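Local coordinates for protein CbsA (Xanthomonas oryzae pv. oryzae, PDB 5XYH) that probably hydrolyses the beta-1,4-glucosidic bonds of cellulose as an exoglucanase of glycosyl hydrolase family 6, releasing cellobiose from chain ends, at residues G71-A76 against I86-V91; P151-N156 against G163-S168; T388-T391 against T395-G398. One frame throughout, in Å; residues are numbered along the deposited sequence.

Contact 1 of 3, residues G71-A76 against I86-V91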
ATOM      1  N   GLY A  71       8.493  18.980   9.219  1.00 16.63           N
ATOM      2  CA  GLY A  71       8.184  19.818   8.066  1.00 17.08           C
ATOM      3  C   GLY A  71       6.867  19.439   7.408  1.00 16.96           C
ATOM      4  O   GLY A  71       6.094  20.308   6.988  1.00 15.83           O
ATOM      5  N   HIS A  72       6.602  18.135   7.296  1.00 15.92           N
ATOM      6  CA  HIS A  72       5.318  17.672   6.785  1.00 16.24           C
ATOM      7  C   HIS A  72       4.184  18.149   7.669  1.00 16.09           C
ATOM      8  O   HIS A  72       3.157  18.625   7.180  1.00 15.83           O
ATOM      9  CB  HIS A  72       5.293  16.147   6.712  1.00 15.23           C
ATOM     10  CG  HIS A  72       6.120  15.577   5.613  1.00 15.45           C
ATOM     11  ND1 HIS A  72       5.865  15.826   4.280  1.00 14.74           N
ATOM     12  CD2 HIS A  72       7.173  14.729   5.644  1.00 15.45           C
ATOM     13  CE1 HIS A  72       6.737  15.167   3.542  1.00 15.01           C
ATOM     14  NE2 HIS A  72       7.544  14.497   4.345  1.00 14.97           N
ATOM     15  N   LEU A  73       4.347  18.006   8.981  1.00 16.72           N
ATOM     16  CA  LEU A  73       3.270  18.373   9.892  1.00 17.55           C
ATOM     17  C   LEU A  73       3.044  19.880   9.900  1.00 18.13           C
ATOM     18  O   LEU A  73       1.900  20.339  10.040  1.00 19.30           O
ATOM     19  CB  LEU A  73       3.587  17.868  11.294  1.00 17.69           C
ATOM     20  CG  LEU A  73       3.665  16.342  11.415  1.00 17.04           C
ATOM     21  CD1 LEU A  73       4.351  15.934  12.711  1.00 16.95           C
ATOM     22  CD2 LEU A  73       2.269  15.737  11.322  1.00 17.26           C
ATOM     23  N   ASN A  74       4.124  20.653   9.753  1.00 18.11           N
ATOM     24  CA  ASN A  74       4.003  22.100   9.608  1.00 18.91           C
ATOM     25  C   ASN A  74       3.282  22.467   8.321  1.00 18.73           C
ATOM     26  O   ASN A  74       2.400  23.336   8.326  1.00 18.88           O
ATOM     27  CB  ASN A  74       5.386  22.747   9.644  1.00 18.66           C
ATOM     28  CG  ASN A  74       6.016  22.678  11.016  1.00 19.84           C
ATOM     29  OD1 ASN A  74       5.327  22.450  12.007  1.00 20.46           O
ATOM     30  ND2 ASN A  74       7.336  22.861  11.083  1.00 20.52           N
ATOM     31  N   ALA A  75       3.644  21.830   7.204  1.00 18.04           N
ATOM     32  CA  ALA A  75       2.946  22.129   5.958  1.00 17.77           C
ATOM     33  C   ALA A  75       1.468  21.778   6.071  1.00 18.97           C
ATOM     34  O   ALA A  75       0.604  22.508   5.561  1.00 17.98           O
ATOM     35  CB  ALA A  75       3.587  21.389   4.784  1.00 17.36           C
ATOM     36  N   ALA A  76       1.160  20.669   6.753  1.00 17.46           N
ATOM     37  CA  ALA A  76      -0.225  20.256   6.903  1.00 18.25           C
ATOM     38  C   ALA A  76      -1.031  21.319   7.641  1.00 18.69           C
ATOM     39  O   ALA A  76      -2.182  21.594   7.288  1.00 19.96           O
ATOM     40  CB  ALA A  76      -0.298  18.913   7.634  1.00 17.43           C
ATOM     41  N   ILE A  86      -8.437  17.756   8.734  1.00 20.69           N
ATOM     42  CA  ILE A  86      -7.488  17.396   7.682  1.00 19.41           C
ATOM     43  C   ILE A  86      -6.767  16.120   8.114  1.00 18.42           C
ATOM     44  O   ILE A  86      -6.411  15.970   9.288  1.00 17.70           O
ATOM     45  CB  ILE A  86      -6.495  18.553   7.413  1.00 19.68           C
ATOM     46  CG1 ILE A  86      -5.543  18.226   6.257  1.00 19.09           C
ATOM     47  CG2 ILE A  86      -5.722  18.902   8.678  1.00 20.00           C
ATOM     48  CD1 ILE A  86      -4.642  19.387   5.851  1.00 19.29           C
ATOM     49  N   THR A  87      -6.593  15.176   7.181  1.00 17.33           N
ATOM     50  CA  THR A  87      -5.846  13.958   7.475  1.00 16.10           C
ATOM     51  C   THR A  87      -4.432  14.066   6.910  1.00 16.82           C
ATOM     52  O   THR A  87      -4.231  14.599   5.808  1.00 17.07           O
ATOM     53  CB  THR A  87      -6.553  12.700   6.937  1.00 16.37           C
ATOM     54  OG1 THR A  87      -6.713  12.756   5.510  1.00 17.52           O
ATOM     55  CG2 THR A  87      -7.913  12.541   7.575  1.00 15.81           C
ATOM     56  N   VAL A  88      -3.453  13.600   7.689  1.00 15.31           N
ATOM     57  CA  VAL A  88      -2.050  13.548   7.280  1.00 15.34           C
ATOM     58  C   VAL A  88      -1.667  12.078   7.178  1.00 15.05           C
ATOM     59  O   VAL A  88      -1.629  11.365   8.189  1.00 14.19           O
ATOM     60  CB  VAL A  88      -1.134  14.292   8.260  1.00 14.88           C
ATOM     61  CG1 VAL A  88       0.305  14.245   7.780  1.00 15.97           C
ATOM     62  CG2 VAL A  88      -1.584  15.732   8.404  1.00 16.83           C
ATOM     63  N   GLY A  89      -1.394  11.615   5.963  1.00 13.84           N
ATOM     64  CA  GLY A  89      -1.142  10.204   5.737  1.00 13.95           C
ATOM     65  C   GLY A  89       0.322   9.846   5.901  1.00 13.92           C
ATOM     66  O   GLY A  89       1.192  10.426   5.243  1.00 12.57           O
ATOM     67  N   LEU A  90       0.585   8.859   6.767  1.00 13.26           N
ATOM     68  CA  LEU A  90       1.923   8.364   7.047  1.00 12.30           C
ATOM     69  C   LEU A  90       1.948   6.855   6.872  1.00 12.64           C
ATOM     70  O   LEU A  90       0.970   6.163   7.168  1.00 12.71           O
ATOM     71  CB  LEU A  90       2.387   8.691   8.474  1.00 11.89           C
ATOM     72  CG  LEU A  90       2.498  10.159   8.903  1.00 13.59           C
ATOM     73  CD1 LEU A  90       2.927  10.265  10.369  1.00 13.70           C
ATOM     74  CD2 LEU A  90       3.451  10.953   8.010  1.00 12.64           C
ATOM     75  N   VAL A  91       3.081   6.356   6.391  1.00 12.55           N
ATOM     76  CA  VAL A  91       3.337   4.927   6.287  1.00 12.36           C
ATOM     77  C   VAL A  91       4.432   4.603   7.295  1.00 12.02           C
ATOM     78  O   VAL A  91       5.566   5.081   7.172  1.00 12.45           O
ATOM     79  CB  VAL A  91       3.735   4.527   4.866  1.00 12.81           C
ATOM     80  CG1 VAL A  91       3.811   3.022   4.771  1.00 12.63           C
ATOM     81  CG2 VAL A  91       2.720   5.080   3.862  1.00 12.80           C
TER
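Ala76 sets its methyl against Val88: CB of Ala76 lies 3.5 Å from CG2 of Val88, and these two residues bury the most surface in the contact. The alanine methyl points almost straight at CG2, whose own bond meets it at a slant. The two branches of Val88 do different work. CG2, opposite the carbonyl carbon, takes the alanine; CG1, which a chi1 of -178° puts opposite the backbone N, reaches toward Leu73, with CD2 of Leu73 at 4.3 Å from CG1 of Val88. That second pair is looser, and only the tip of Leu73 takes part, because its CB leaves the helix obliquely to the strand.

Helix 69-79 leads into strand 86-92, which pairs in parallel with the earlier strand 49-51, giving a beta-alpha-beta crossover of the family 6 barrel. The axes of the two short segments pass 9.8 Å apart at 160°, close to antiparallel, as expected for a helix running back along its sheet.

Ile86 meets the helix differently. Its CG1 and CD1 form a fully extended chain, and the terminal methyl CD1 of Ile86 ends 3.6 Å from the carbonyl O of Ala76, a carbon-to-oxygen van der Waals contact and not a polar bond. The alternation of the strand accounts for the pattern: Ile86 and Val88 turn to the helix, while Thr87 between them turns to the other side. In the backbone, Ile86 bonds Arg140, Val88 bonds Arg140 and Val142, and Thr87 bonds Ser12 and Tyr14. Ile141 receives both Leu73 and Val88, continuing the apolar layer onto the next strand, and Leu73 also packs on Leu131 at the end of helix 113-131.

Contact 2 of 3, residues P151-N156 against G163-S168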
ATOM      1  N   PRO A 151       1.272 -10.425   6.795  1.00 14.52           N
ATOM      2  CA  PRO A 151       0.793 -11.455   5.853  1.00 15.75           C
ATOM      3  C   PRO A 151       1.845 -12.493   5.480  1.00 17.41           C
ATOM      4  O   PRO A 151       1.496 -13.660   5.247  1.00 17.93           O
ATOM      5  CB  PRO A 151       0.367 -10.636   4.627  1.00 15.07           C
ATOM      6  CG  PRO A 151       0.055  -9.288   5.167  1.00 15.05           C
ATOM      7  CD  PRO A 151       1.042  -9.069   6.259  1.00 13.84           C
ATOM      8  N   ASN A 152       3.126 -12.114   5.449  1.00 17.01           N
ATOM      9  CA  ASN A 152       4.164 -13.080   5.107  1.00 17.64           C
ATOM     10  C   ASN A 152       4.266 -14.190   6.137  1.00 18.14           C
ATOM     11  O   ASN A 152       4.688 -15.305   5.805  1.00 19.22           O
ATOM     12  CB  ASN A 152       5.513 -12.388   4.959  1.00 17.22           C
ATOM     13  CG  ASN A 152       5.514 -11.358   3.866  1.00 18.92           C
ATOM     14  OD1 ASN A 152       5.302 -11.687   2.693  1.00 19.62           O
ATOM     15  ND2 ASN A 152       5.759 -10.091   4.234  1.00 18.12           N
ATOM     16  N   LEU A 153       3.898 -13.912   7.390  1.00 16.84           N
ATOM     17  CA  LEU A 153       3.928 -14.966   8.398  1.00 18.89           C
ATOM     18  C   LEU A 153       2.902 -16.057   8.116  1.00 18.32           C
ATOM     19  O   LEU A 153       3.058 -17.185   8.597  1.00 20.47           O
ATOM     20  CB  LEU A 153       3.695 -14.390   9.793  1.00 15.83           C
ATOM     21  CG  LEU A 153       4.561 -13.213  10.235  1.00 17.14           C
ATOM     22  CD1 LEU A 153       4.318 -12.957  11.696  1.00 17.30           C
ATOM     23  CD2 LEU A 153       6.038 -13.511   9.982  1.00 17.86           C
ATOM     24  N   VAL A 154       1.869 -15.754   7.342  1.00 18.08           N
ATOM     25  CA  VAL A 154       0.838 -16.725   7.016  1.00 18.88           C
ATOM     26  C   VAL A 154       1.119 -17.426   5.694  1.00 20.79           C
ATOM     27  O   VAL A 154       0.966 -18.644   5.592  1.00 22.23           O
ATOM     28  CB  VAL A 154      -0.545 -16.043   7.001  1.00 18.66           C
ATOM     29  CG1 VAL A 154      -1.626 -17.040   6.591  1.00 19.50           C
ATOM     30  CG2 VAL A 154      -0.850 -15.454   8.376  1.00 18.85           C
ATOM     31  N   THR A 155       1.549 -16.687   4.670  1.00 20.05           N
ATOM     32  CA  THR A 155       1.630 -17.250   3.327  1.00 20.97           C
ATOM     33  C   THR A 155       3.033 -17.663   2.918  1.00 21.82           C
ATOM     34  O   THR A 155       3.177 -18.479   2.002  1.00 23.20           O
ATOM     35  CB  THR A 155       1.104 -16.251   2.295  1.00 21.60           C
ATOM     36  OG1 THR A 155       1.872 -15.046   2.377  1.00 22.75           O
ATOM     37  CG2 THR A 155      -0.365 -15.930   2.556  1.00 21.56           C
ATOM     38  N   ASN A 156       4.066 -17.137   3.569  1.00 21.01           N
ATOM     39  CA  ASN A 156       5.434 -17.302   3.093  1.00 21.49           C
ATOM     40  C   ASN A 156       6.340 -17.891   4.164  1.00 22.31           C
ATOM     41  O   ASN A 156       7.538 -17.580   4.213  1.00 20.46           O
ATOM     42  CB  ASN A 156       5.987 -15.970   2.601  1.00 20.37           C
ATOM     43  CG  ASN A 156       5.356 -15.531   1.310  1.00 21.00           C
ATOM     44  OD1 ASN A 156       5.087 -16.360   0.427  1.00 22.91           O
ATOM     45  ND2 ASN A 156       5.112 -14.232   1.178  1.00 20.56           N
ATOM     46  N   GLY A 163      10.007 -17.357   8.178  1.00 20.86           N
ATOM     47  CA  GLY A 163       9.922 -18.274   9.300  1.00 21.35           C
ATOM     48  C   GLY A 163      10.548 -17.696  10.555  1.00 21.26           C
ATOM     49  O   GLY A 163      10.031 -17.881  11.658  1.00 21.89           O
ATOM     50  N   GLN A 164      11.652 -16.966  10.400  1.00 20.52           N
ATOM     51  CA  GLN A 164      12.321 -16.378  11.557  1.00 21.83           C
ATOM     52  C   GLN A 164      11.580 -15.157  12.090  1.00 20.73           C
ATOM     53  O   GLN A 164      11.550 -14.943  13.308  1.00 20.61           O
ATOM     54  CB  GLN A 164      13.758 -16.009  11.204  1.00 21.68           C
ATOM     55  CG  GLN A 164      14.658 -17.221  11.086  1.00 24.42           C
ATOM     56  CD  GLN A 164      14.681 -18.044  12.366  1.00 25.82           C
ATOM     57  OE1 GLN A 164      14.371 -19.244  12.360  1.00 28.21           O
ATOM     58  NE2 GLN A 164      15.051 -17.403  13.474  1.00 25.17           N
ATOM     59  N   ALA A 165      11.001 -14.335  11.199  1.00 19.72           N
ATOM     60  CA  ALA A 165      10.134 -13.239  11.636  1.00 18.42           C
ATOM     61  C   ALA A 165       9.019 -13.742  12.529  1.00 18.96           C
ATOM     62  O   ALA A 165       8.597 -13.048  13.465  1.00 18.10           O
ATOM     63  CB  ALA A 165       9.526 -12.525  10.432  1.00 17.31           C
ATOM     64  N   SER A 166       8.539 -14.953  12.262  1.00 19.50           N
ATOM     65  CA  SER A 166       7.498 -15.549  13.082  1.00 19.69           C
ATOM     66  C   SER A 166       8.061 -16.085  14.390  1.00 19.40           C
ATOM     67  O   SER A 166       7.643 -15.669  15.480  1.00 19.50           O
ATOM     68  CB  SER A 166       6.816 -16.666  12.306  1.00 20.57           C
ATOM     69  OG  SER A 166       5.683 -17.092  13.018  1.00 23.41           O
ATOM     70  N   SER A 167       9.015 -17.019  14.291  1.00 20.82           N
ATOM     71  CA  SER A 167       9.494 -17.744  15.464  1.00 20.83           C
ATOM     72  C   SER A 167      10.201 -16.827  16.453  1.00 20.06           C
ATOM     73  O   SER A 167      10.147 -17.071  17.664  1.00 19.17           O
ATOM     74  CB  SER A 167      10.424 -18.877  15.028  1.00 21.09           C
ATOM     75  OG  SER A 167      11.638 -18.369  14.499  1.00 23.27           O
ATOM     76  N   SER A 168      10.858 -15.771  15.964  1.00 17.81           N
ATOM     77  CA  SER A 168      11.502 -14.812  16.853  1.00 18.44           C
ATOM     78  C   SER A 168      10.496 -13.943  17.595  1.00 18.09           C
ATOM     79  O   SER A 168      10.864 -13.303  18.585  1.00 17.37           O
ATOM     80  CB  SER A 168      12.449 -13.911  16.066  1.00 18.55           C
ATOM     81  OG  SER A 168      11.709 -13.007  15.249  1.00 17.91           O
TER
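Leu153 reaches from helix 150-155 to Ala165 and Ser166 of helix 160-167, and one methyl makes the contact. CB of Leu153 is 4.6 Å from CB of Ser166; from there the chain turns at chi1 -52°, placing CG beside the backbone N and opposite the carbonyl carbon. CG carries the side chain across the interface without itself reaching van der Waals range. There the branches part: CD1 of Leu153 prolongs the zigzag from CA and stays 4.3 Å from CA of Ser166, whereas CD2 points into helix 160-167. CD2 of Leu153 has CB of Ala165 at 3.7 Å, the backbone N of Ser166 at the same separation, and CB of Ser166 at 4.0 Å. The methyl therefore sits against consecutive residues with small side chains, consistent with the close backbones: CA of Leu153 and CA of Ser166 are 5.9 Å apart. Tyr171 of helix 170-183 packs on both Leu153 and Ala165.

Side-chain bonds close the C-terminal end of each segment. Asn156 ND2 donates to Asn152 OD1 at 3.0 Å, in the carbonyl plane and on a lone pair, while ND2 of Asn152 is bound to Asp148 OD1. Pro151 O takes Val154 N, Thr155 N and Thr155 OG1, the hydroxyl coming from above the carbonyl plane. Ser168 N and OG grip Gln164 O from opposite faces.

Two short consecutive helices follow the C-terminal end of strand 140-145, the end of the barrel at which family 6 enzymes have their active site.

Contact 3 of 3, residues T388-T391 against T395-G398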
ATOM      1  N   THR A 388      13.770  -8.664 -17.298  1.00 14.43           N
ATOM      2  CA  THR A 388      14.217  -9.888 -17.951  1.00 15.35           C
ATOM      3  C   THR A 388      14.195 -11.099 -17.028  1.00 16.59           C
ATOM      4  O   THR A 388      14.520 -12.210 -17.468  1.00 16.75           O
ATOM      5  CB  THR A 388      15.646  -9.704 -18.500  1.00 16.65           C
ATOM      6  OG1 THR A 388      16.576  -9.652 -17.404  1.00 16.31           O
ATOM      7  CG2 THR A 388      15.756  -8.420 -19.315  1.00 16.78           C
ATOM      8  N   TYR A 389      13.840 -10.919 -15.765  1.00 15.32           N
ATOM      9  CA  TYR A 389      13.962 -11.991 -14.786  1.00 16.06           C
ATOM     10  C   TYR A 389      12.754 -12.916 -14.852  1.00 15.93           C
ATOM     11  O   TYR A 389      11.611 -12.456 -14.912  1.00 14.58           O
ATOM     12  CB  TYR A 389      14.119 -11.379 -13.396  1.00 15.36           C
ATOM     13  CG  TYR A 389      14.082 -12.328 -12.220  1.00 16.07           C
ATOM     14  CD1 TYR A 389      15.106 -13.246 -11.998  1.00 16.25           C
ATOM     15  CD2 TYR A 389      13.042 -12.276 -11.305  1.00 15.71           C
ATOM     16  CE1 TYR A 389      15.069 -14.104 -10.897  1.00 16.74           C
ATOM     17  CE2 TYR A 389      13.003 -13.123 -10.210  1.00 15.98           C
ATOM     18  CZ  TYR A 389      14.018 -14.029 -10.008  1.00 16.13           C
ATOM     19  OH  TYR A 389      13.973 -14.868  -8.922  1.00 16.07           O
ATOM     20  N   THR A 390      13.006 -14.225 -14.868  1.00 16.90           N
ATOM     21  CA  THR A 390      11.931 -15.208 -14.783  1.00 16.20           C
ATOM     22  C   THR A 390      11.709 -15.551 -13.313  1.00 16.51           C
ATOM     23  O   THR A 390      12.613 -16.071 -12.653  1.00 16.10           O
ATOM     24  CB  THR A 390      12.252 -16.462 -15.597  1.00 16.85           C
ATOM     25  OG1 THR A 390      12.358 -16.114 -16.988  1.00 16.69           O
ATOM     26  CG2 THR A 390      11.120 -17.482 -15.420  1.00 17.98           C
ATOM     27  N   THR A 391      10.516 -15.232 -12.797  1.00 16.50           N
ATOM     28  CA  THR A 391      10.207 -15.393 -11.380  1.00 17.31           C
ATOM     29  C   THR A 391      10.046 -16.870 -11.028  1.00 18.53           C
ATOM     30  O   THR A 391       9.984 -17.726 -11.909  1.00 17.36           O
ATOM     31  CB  THR A 391       8.919 -14.640 -11.036  1.00 16.90           C
ATOM     32  OG1 THR A 391       7.809 -15.352 -11.591  1.00 17.41           O
ATOM     33  CG2 THR A 391       8.951 -13.221 -11.590  1.00 16.63           C
ATOM     34  N   THR A 395       6.942 -16.700 -14.985  1.00 17.48           N
ATOM     35  CA  THR A 395       6.729 -15.646 -15.969  1.00 16.45           C
ATOM     36  C   THR A 395       7.789 -14.567 -15.797  1.00 15.37           C
ATOM     37  O   THR A 395       8.523 -14.537 -14.810  1.00 15.88           O
ATOM     38  CB  THR A 395       5.342 -14.996 -15.837  1.00 17.18           C
ATOM     39  OG1 THR A 395       5.333 -14.151 -14.683  1.00 15.59           O
ATOM     40  CG2 THR A 395       4.226 -16.049 -15.717  1.00 16.73           C
ATOM     41  N   LEU A 396       7.830 -13.643 -16.746  1.00 15.35           N
ATOM     42  CA  LEU A 396       8.655 -12.467 -16.560  1.00 15.74           C
ATOM     43  C   LEU A 396       7.992 -11.532 -15.543  1.00 15.48           C
ATOM     44  O   LEU A 396       6.854 -11.744 -15.111  1.00 14.80           O
ATOM     45  CB  LEU A 396       8.890 -11.759 -17.893  1.00 15.44           C
ATOM     46  CG  LEU A 396       9.771 -12.503 -18.913  1.00 16.25           C
ATOM     47  CD1 LEU A 396      10.075 -11.580 -20.082  1.00 16.21           C
ATOM     48  CD2 LEU A 396      11.048 -13.035 -18.274  1.00 15.37           C
ATOM     49  N   THR A 397       8.720 -10.483 -15.164  1.00 14.76           N
ATOM     50  CA  THR A 397       8.280  -9.634 -14.063  1.00 14.52           C
ATOM     51  C   THR A 397       7.253  -8.581 -14.484  1.00 14.08           C
ATOM     52  O   THR A 397       6.521  -8.064 -13.631  1.00 13.12           O
ATOM     53  CB  THR A 397       9.477  -8.908 -13.450  1.00 14.41           C
ATOM     54  OG1 THR A 397      10.131  -8.136 -14.462  1.00 12.64           O
ATOM     55  CG2 THR A 397      10.458  -9.881 -12.833  1.00 14.46           C
ATOM     56  N   GLY A 398       7.222  -8.197 -15.759  1.00 13.99           N
ATOM     57  CA  GLY A 398       6.421  -7.056 -16.169  1.00 13.30           C
ATOM     58  C   GLY A 398       6.928  -5.702 -15.706  1.00 13.80           C
ATOM     59  O   GLY A 398       6.252  -4.693 -15.925  1.00 13.75           O
TER
HETATM   60  O   HOH W   1       5.707 -13.667 -11.949  1.00 15.92           O
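Thr391 N donates to Thr395 O across the contact, at 2.9 Å and 167°, a nearly straight bond arriving almost head-on to the carbonyl. Two weaker CA-H...O contacts accompany it: Leu396 CA lies 3.4 Å from Tyr389 O, and Thr390 CA lies 3.5 Å from Thr395 O. Together they hold the backbones side by side without a regular strand.

Water mediates a further link, 2.7 Å from Thr391 OG1 and 2.8 Å from Thr395 OG1, donating to the latter. Thr395 OG1 in turn donates to Leu396 O, and Thr391 OG1 is also bonded to Asp393 N within the turn.

Apolar packing centres on CG2 of Thr397. This methyl of Thr397 meets the Tyr389 ring at its edge, near the ring plane, 3.8 Å from CD2, and touches CG2 of Thr391 at 3.9 Å. A chi1 of 58° gives Thr397 this division: methyl toward the ring, OG1 bonded to Asp386 O.

The turn belongs to the long loop between strand 354-358 and helix 411-419; Asn333 and Gln337, in the connection from helix 316-323 to strand 347-351, bind Leu396 O and Thr397 O.

In the fold
The three contacts follow one another along the chain and none touches another. Contact 1 joins a helix to a strand of the barrel itself; contact 2 lies beyond the C-terminal end of the adjacent strand 140-145, the side where family 6 enzymes have their active site; contact 3 closes a turn in the late loop region. Centres of contacts 1 and 2 are about 32 Å apart, those of 2 and 3 about 25 Å, and those of 1 and 3 about 37 Å, the last pair on opposite sides of the chain's centre. Nearest atoms are about 12 Å apart for contacts 1 and 2 and for 2 and 3, and about 22 Å for 1 and 3.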